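Local coordinates for EAL/GGDEF domain protein (Methylococcus capsulatus, PDB 3ICL) that belongs to the EAL/GGDEF family of proteins and folds as a GGDEF domain, a central beta sheet flanked by helices, at residues 9-12 against 13-17; 87-90 against 91-94; 125-128 against 129-133. The protein carries 1 engineered substitution. One frame throughout, in Å; residues are numbered along the deposited sequence.

Contact 1: residues 9-12 against 13-17; sequences NRQL and FCDRL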
loop_
_atom_site.group_PDB
_atom_site.type_symbol
_atom_site.label_atom_id
_atom_site.label_comp_id
_atom_site.label_asym_id
_atom_site.label_seq_id
_atom_site.Cartn_x
_atom_site.Cartn_y
_atom_site.Cartn_z
ATOM N N ASN A 9 -6.567 -8.509 -9.098
ATOM C CA ASN A 9 -7.908 -8.181 -8.614
ATOM C C ASN A 9 -7.954 -8.284 -7.097
ATOM O O ASN A 9 -7.045 -8.828 -6.467
ATOM C CB ASN A 9 -8.961 -9.146 -9.177
ATOM C CG ASN A 9 -9.080 -9.077 -10.684
ATOM O OD1 ASN A 9 -9.109 -7.995 -11.269
ATOM N ND2 ASN A 9 -9.174 -10.240 -11.322
ATOM N N ARG A 10 -9.033 -7.762 -6.527
ATOM C CA ARG A 10 -9.260 -7.790 -5.091
ATOM C C ARG A 10 -9.375 -9.253 -4.648
ATOM O O ARG A 10 -8.931 -9.625 -3.566
ATOM C CB ARG A 10 -10.550 -7.017 -4.777
ATOM C CG ARG A 10 -11.003 -7.025 -3.327
ATOM C CD ARG A 10 -9.886 -6.638 -2.375
ATOM N NE ARG A 10 -9.129 -5.478 -2.834
ATOM C CZ ARG A 10 -7.982 -5.090 -2.288
ATOM N NH1 ARG A 10 -7.471 -5.764 -1.266
ATOM N NH2 ARG A 10 -7.331 -4.046 -2.775
ATOM N N GLN A 11 -9.964 -10.080 -5.506
ATOM C CA GLN A 11 -10.144 -11.502 -5.212
ATOM C C GLN A 11 -8.808 -12.230 -5.148
ATOM O O GLN A 11 -8.578 -13.049 -4.255
ATOM C CB GLN A 11 -11.018 -12.157 -6.286
ATOM C CG GLN A 11 -11.234 -13.653 -6.098
ATOM C CD GLN A 11 -12.021 -13.975 -4.847
ATOM O OE1 GLN A 11 -13.164 -13.542 -4.687
ATOM N NE2 GLN A 11 -11.413 -14.742 -3.950
ATOM N N LEU A 12 -7.936 -11.945 -6.109
ATOM C CA LEU A 12 -6.630 -12.583 -6.147
ATOM C C LEU A 12 -5.800 -12.125 -4.952
ATOM O O LEU A 12 -5.099 -12.924 -4.329
ATOM C CB LEU A 12 -5.901 -12.246 -7.452
ATOM C CG LEU A 12 -4.521 -12.890 -7.619
ATOM C CD1 LEU A 12 -4.615 -14.402 -7.419
ATOM C CD2 LEU A 12 -3.975 -12.557 -8.999
ATOM N N PHE A 13 -5.875 -10.840 -4.626
ATOM C CA PHE A 13 -5.128 -10.335 -3.479
ATOM C C PHE A 13 -5.602 -11.101 -2.247
ATOM O O PHE A 13 -4.807 -11.562 -1.430
ATOM C CB PHE A 13 -5.371 -8.837 -3.283
ATOM C CG PHE A 13 -4.698 -8.275 -2.056
ATOM C CD1 PHE A 13 -5.304 -8.374 -0.806
ATOM C CD2 PHE A 13 -3.438 -7.692 -2.149
ATOM C CE1 PHE A 13 -4.660 -7.903 0.340
ATOM C CE2 PHE A 13 -2.784 -7.217 -1.011
ATOM C CZ PHE A 13 -3.399 -7.324 0.238
ATOM N N CYS A 14 -6.918 -11.231 -2.137
ATOM C CA CYS A 14 -7.549 -11.943 -1.037
ATOM C C CYS A 14 -7.008 -13.369 -0.939
ATOM O O CYS A 14 -6.676 -13.845 0.146
ATOM C CB CYS A 14 -9.062 -11.965 -1.259
ATOM S SG CYS A 14 -9.987 -13.086 -0.189
ATOM N N ASP A 15 -6.930 -14.050 -2.078
ATOM C CA ASP A 15 -6.431 -15.420 -2.109
ATOM C C ASP A 15 -4.962 -15.466 -1.688
ATOM O O ASP A 15 -4.544 -16.358 -0.943
ATOM C CB ASP A 15 -6.578 -16.007 -3.516
ATOM C CG ASP A 15 -8.028 -16.257 -3.906
ATOM O OD1 ASP A 15 -8.940 -16.016 -3.078
ATOM O OD2 ASP A 15 -8.250 -16.706 -5.054
ATOM N N ARG A 16 -4.185 -14.505 -2.177
ATOM C CA ARG A 16 -2.763 -14.419 -1.857
ATOM C C ARG A 16 -2.566 -14.226 -0.356
ATOM O O ARG A 16 -1.714 -14.867 0.259
ATOM C CB ARG A 16 -2.129 -13.241 -2.605
ATOM C CG ARG A 16 -2.096 -13.384 -4.119
ATOM C CD ARG A 16 -1.033 -14.372 -4.569
ATOM N NE ARG A 16 -0.898 -14.408 -6.025
ATOM C CZ ARG A 16 -0.500 -13.381 -6.773
ATOM N NH1 ARG A 16 -0.193 -12.219 -6.212
ATOM N NH2 ARG A 16 -0.399 -13.518 -8.089
ATOM N N LEU A 17 -3.355 -13.331 0.228
ATOM C CA LEU A 17 -3.259 -13.044 1.654
ATOM C C LEU A 17 -3.599 -14.261 2.511
ATOM O O LEU A 17 -2.911 -14.565 3.489
ATOM C CB LEU A 17 -4.180 -11.871 2.011
ATOM C CG LEU A 17 -4.287 -11.436 3.480
ATOM C CD1 LEU A 17 -2.917 -11.350 4.123
ATOM C CD2 LEU A 17 -4.989 -10.090 3.549
#
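The carbonyl oxygen of Leu-12 accepts a 2.8 Å hydrogen bond from the backbone N of Arg-16, one of five i to i+4 backbone bonds that start the helix 10-23. The others run from Phe-13 N to Asn-9 O, from Cys-14 N to Arg-10 O, from Asp-15 N to Gln-11 O and from Leu-17 N to Phe-13 O. Along these first two turns, side chains about one turn apart meet in three quite different ways. Leu-12 covers one face of the Arg-16 guanidinium: its CG stands 4.1 Å above the plane, over the centre, and its CD2 is 3.8 Å from NH2 of Arg-16. The bend of the arginine at chi2 (-75°) turns the chain back toward the leucine, and NH1 goes on to bond Thr-73 OG1. Gln-11 and Asp-15 are joined at the outer surface by NE2 to OD1 at 2.9 Å. The oxygen lies nearly in the amide plane, but the nitrogen approaches from above the carboxylate, and the N-H points imperfectly (138°). Arg-10 and Phe-13 run side by side, with NH1 of Arg-10 3.4 Å from CD1 of Phe-13. Guanidinium and ring are inclined by 49°, an oblique approach rather than a stack, and the guanidinium is held by Thr-83 OG1 at NH1 and Arg-76 O at NH2. Phe-13 packs on strands 73-77, 81-86 and 32-38, while Leu-17 reaches strands 32-38 and 81-86 and, with Cys-14, helix 135-152.

Contact 2: residues 87-90 against 91-94; sequences NGAK and DTLN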
loop_
_atom_site.group_PDB
_atom_site.type_symbol
_atom_site.label_atom_id
_atom_site.label_comp_id
_atom_site.label_asym_id
_atom_site.label_seq_id
_atom_site.Cartn_x
_atom_site.Cartn_y
_atom_site.Cartn_z
ATOM N N ASN A 87 4.662 -10.981 1.819
ATOM C CA ASN A 87 4.610 -12.431 1.981
ATOM C C ASN A 87 5.826 -12.981 2.726
ATOM O O ASN A 87 6.687 -13.632 2.131
ATOM C CB ASN A 87 4.487 -13.050 0.583
ATOM C CG ASN A 87 4.153 -14.522 0.616
ATOM O OD1 ASN A 87 3.655 -15.040 1.615
ATOM N ND2 ASN A 87 4.406 -15.204 -0.495
ATOM N N GLY A 88 5.871 -12.731 4.034
ATOM C CA GLY A 88 6.999 -13.156 4.845
ATOM C C GLY A 88 7.934 -11.962 4.865
ATOM O O GLY A 88 8.733 -11.779 3.949
ATOM N N ALA A 89 7.837 -11.149 5.912
ATOM C CA ALA A 89 8.625 -9.924 6.014
ATOM C C ALA A 89 9.934 -9.989 6.791
ATOM O O ALA A 89 10.373 -8.982 7.346
ATOM C CB ALA A 89 7.750 -8.814 6.587
ATOM N N LYS A 90 10.568 -11.152 6.826
ATOM C CA LYS A 90 11.829 -11.272 7.543
ATOM C C LYS A 90 12.826 -10.228 7.046
ATOM O O LYS A 90 12.935 -9.968 5.844
ATOM C CB LYS A 90 12.420 -12.672 7.365
ATOM C CG LYS A 90 13.731 -12.879 8.121
ATOM C CD LYS A 90 14.181 -14.335 8.081
ATOM C CE LYS A 90 15.348 -14.578 9.037
ATOM N NZ LYS A 90 15.712 -16.021 9.144
ATOM N N ASP A 91 13.537 -9.618 7.989
ATOM C CA ASP A 91 14.546 -8.612 7.686
ATOM C C ASP A 91 14.018 -7.285 7.148
ATOM O O ASP A 91 14.782 -6.494 6.598
ATOM C CB ASP A 91 15.579 -9.190 6.712
ATOM C CG ASP A 91 16.222 -10.463 7.234
ATOM O OD1 ASP A 91 16.715 -10.455 8.382
ATOM O OD2 ASP A 91 16.237 -11.469 6.495
ATOM N N THR A 92 12.721 -7.033 7.303
ATOM C CA THR A 92 12.155 -5.767 6.840
ATOM C C THR A 92 11.694 -4.960 8.046
ATOM O O THR A 92 11.052 -3.920 7.894
ATOM C CB THR A 92 10.929 -5.964 5.913
ATOM O OG1 THR A 92 9.863 -6.582 6.651
ATOM C CG2 THR A 92 11.293 -6.832 4.711
ATOM N N LEU A 93 12.028 -5.444 9.238
ATOM C CA LEU A 93 11.626 -4.789 10.477
ATOM C C LEU A 93 10.105 -4.634 10.465
ATOM O O LEU A 93 9.566 -3.535 10.619
ATOM C CB LEU A 93 12.322 -3.424 10.613
ATOM C CG LEU A 93 13.854 -3.499 10.763
ATOM C CD1 LEU A 93 14.449 -2.105 10.796
ATOM C CD2 LEU A 93 14.213 -4.242 12.046
ATOM N N ASN A 94 9.424 -5.758 10.262
ATOM C CA ASN A 94 7.966 -5.805 10.225
ATOM C C ASN A 94 7.384 -4.874 9.172
ATOM O O ASN A 94 6.376 -4.197 9.414
ATOM C CB ASN A 94 7.399 -5.453 11.601
ATOM C CG ASN A 94 7.934 -6.355 12.690
ATOM O OD1 ASN A 94 8.643 -5.910 13.595
ATOM N ND2 ASN A 94 7.606 -7.637 12.600
HETATM O O HOH W 1 10.073 -8.450 9.991
#
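Three donors converge on the carbonyl oxygen of Ala-89, two of them from Thr-92. Thr-92 N reaches it at 3.1 Å, closing a type II beta turn over Ala-89 to Thr-92, and Thr-92 OG1 donates to the same oxygen at 2.6 Å. The hydroxyl gets there because chi1 of 64° sets OG1 between the backbone N and the carbonyl carbon. A water supplies the third bond, 2.7 Å from Ala-89 O, and in turn accepts from Asn-94 N at 2.8 Å, carrying the grip beyond the turn. OG1 of Thr-92 is itself occupied twice, since it also bonds Gly-95 N. At the corner, Asp-91 takes the positive phi (69°) that a type II turn requires at its third position. Its OD2 lies 3.3 Å from CG of Lys-90, whereas the extended lysine carries NZ 5.3 Å from that OD2, too far for a salt bridge. The backbone is met from outside as well. Lys-90 N bonds Asn-29 OD1 and Ala-89 pairs with Pro-30, tying the connection between strand 81-86 and helix 96-106 to the loop before strand 32-38, while Gly-88 O bonds NH2 of Arg-69, which lies between helix 50-67 and strand 73-77.

Contact 3: residues 125-128 against 129-133; sequences IAVS and PADGE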
loop_
_atom_site.group_PDB
_atom_site.type_symbol
_atom_site.label_atom_id
_atom_site.label_comp_id
_atom_site.label_asym_id
_atom_site.label_seq_id
_atom_site.Cartn_x
_atom_site.Cartn_y
_atom_site.Cartn_z
ATOM N N ILE A 125 0.242 0.257 8.861
ATOM C CA ILE A 125 0.859 -1.065 8.802
ATOM C C ILE A 125 0.296 -2.044 9.828
ATOM O O ILE A 125 0.091 -1.698 10.996
ATOM C CB ILE A 125 2.402 -1.017 9.013
ATOM C CG1 ILE A 125 3.099 -0.283 7.861
ATOM C CG2 ILE A 125 2.953 -2.434 9.071
ATOM C CD1 ILE A 125 4.555 0.034 8.117
ATOM N N ALA A 126 0.038 -3.243 9.580
ATOM C CA ALA A 126 -0.516 -4.223 10.509
ATOM C C ALA A 126 0.323 -5.488 10.404
ATOM O O ALA A 126 0.520 -6.019 9.313
ATOM C CB ALA A 126 -1.963 -4.521 10.164
ATOM N N VAL A 127 0.814 -5.964 11.543
ATOM C CA VAL A 127 1.648 -7.161 11.585
ATOM C C VAL A 127 0.891 -8.345 12.180
ATOM O O VAL A 127 0.285 -8.232 13.243
ATOM C CB VAL A 127 2.918 -6.923 12.442
ATOM C CG1 VAL A 127 3.863 -8.114 12.325
ATOM C CG2 VAL A 127 3.608 -5.638 12.008
ATOM N N SER A 128 0.926 -9.479 11.491
ATOM C CA SER A 128 0.260 -10.678 11.984
ATOM C C SER A 128 1.227 -11.374 12.934
ATOM O O SER A 128 2.423 -11.451 12.653
ATOM C CB SER A 128 -0.079 -11.622 10.828
ATOM O OG SER A 128 -0.781 -12.763 11.299
ATOM N N PRO A 129 0.723 -11.921 14.056
ATOM C CA PRO A 129 -0.678 -11.931 14.489
ATOM C C PRO A 129 -1.083 -10.807 15.449
ATOM O O PRO A 129 -2.270 -10.556 15.643
ATOM C CB PRO A 129 -0.804 -13.295 15.149
ATOM C CG PRO A 129 0.499 -13.386 15.879
ATOM C CD PRO A 129 1.511 -12.886 14.849
ATOM N N ALA A 130 -0.102 -10.142 16.051
ATOM C CA ALA A 130 -0.375 -9.067 17.006
ATOM C C ALA A 130 -1.461 -8.076 16.573
ATOM O O ALA A 130 -2.289 -7.652 17.386
ATOM C CB ALA A 130 0.912 -8.311 17.313
ATOM N N ASP A 131 -1.455 -7.710 15.297
ATOM C CA ASP A 131 -2.413 -6.746 14.766
ATOM C C ASP A 131 -3.594 -7.396 14.067
ATOM O O ASP A 131 -4.287 -6.754 13.272
ATOM C CB ASP A 131 -1.696 -5.792 13.804
ATOM C CG ASP A 131 -0.677 -4.925 14.511
ATOM O OD1 ASP A 131 0.257 -4.423 13.852
ATOM O OD2 ASP A 131 -0.822 -4.745 15.739
ATOM N N GLY A 132 -3.820 -8.671 14.361
ATOM C CA GLY A 132 -4.931 -9.375 13.755
ATOM C C GLY A 132 -4.532 -10.739 13.235
ATOM O O GLY A 132 -3.433 -10.915 12.712
ATOM N N GLU A 133 -5.429 -11.705 13.391
ATOM C CA GLU A 133 -5.189 -13.063 12.924
ATOM C C GLU A 133 -5.798 -13.270 11.543
ATOM O O GLU A 133 -5.120 -13.729 10.624
ATOM C CB GLU A 133 -5.782 -14.078 13.904
ATOM C CG GLU A 133 -4.885 -14.402 15.092
ATOM C CD GLU A 133 -3.600 -15.107 14.680
ATOM O OE1 GLU A 133 -2.815 -15.479 15.577
ATOM O OE2 GLU A 133 -3.373 -15.289 13.463
#
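Val-127 and Asp-131 are joined twice, in a non-helical alpha turn that ends strand 121-127 of the GGDEF-fold sheet and leads the chain toward helix 135-152. Asp-131 N donates to Val-127 O at 2.7 Å, approaching nearly along the C=O axis, and this i to i+4 bond defines the turn. In return Asp-131 OD1 accepts from Val-127 N at 2.8 Å. That N-H points almost straight at the oxygen (173°), meeting it on the anti side and somewhat out of the carboxylate plane. Both backbone polar atoms of Val-127 are therefore satisfied by one residue; the bond to OD1 limits the rotation of the carboxylate, while the backbone bond holds the turn. With chi1 of -66° its CG stands beside the backbone N of Asp-131, which lets the side chain fold back onto the strand.

Between these partners the chain doubles back through a cis peptide bond from Ser-128 to Pro-129, which draws their CA atoms to 3.0 Å apart. A type I beta turn from Pro-129 to Gly-132 follows at once, closed by Gly-132 N to Pro-129 O, so the two turns overlap. Ser-128 carries its hydroxyl anti to the backbone N (chi1 -177°), and OG lies 3.3 Å from CA of Pro-129. Outward, that hydroxyl makes a weak hydrogen bond to Glu-25 OE1, while the Ser-128 backbone pairs with Val-31, just before strand 32-38. The isopropyl group of Val-127 packs on Phe-159 of strand 156-159 and on Pro-30. Ala-126 touches helix 135-152 through Leu-138 and Ala-142, and its CB sits 3.9 Å from CB of Asp-131.

Contact 1 is mainly a surface feature, a helix start with one buried aromatic ring in touch with the sheet. The other two are partly buried: contact 2 is a turn after strand 81-86, and contact 3 takes in the end of strand 121-127 and the turn after it. Their chemistry differs too: contact 1 adds a polar pair and a leucine-covered guanidinium to regular helical bonds, contact 2 concentrates donors on a single carbonyl with help from water, and contact 3 has a carboxylate oxygen accept from a strand N-H. Contacts 2 and 3 touch where Asn-94 ND2 meets Val-127 CG1 at 3.8 Å; both also adjoin Pro-30. Contact 1 touches neither, its nearest atoms about 6 Å from contact 2.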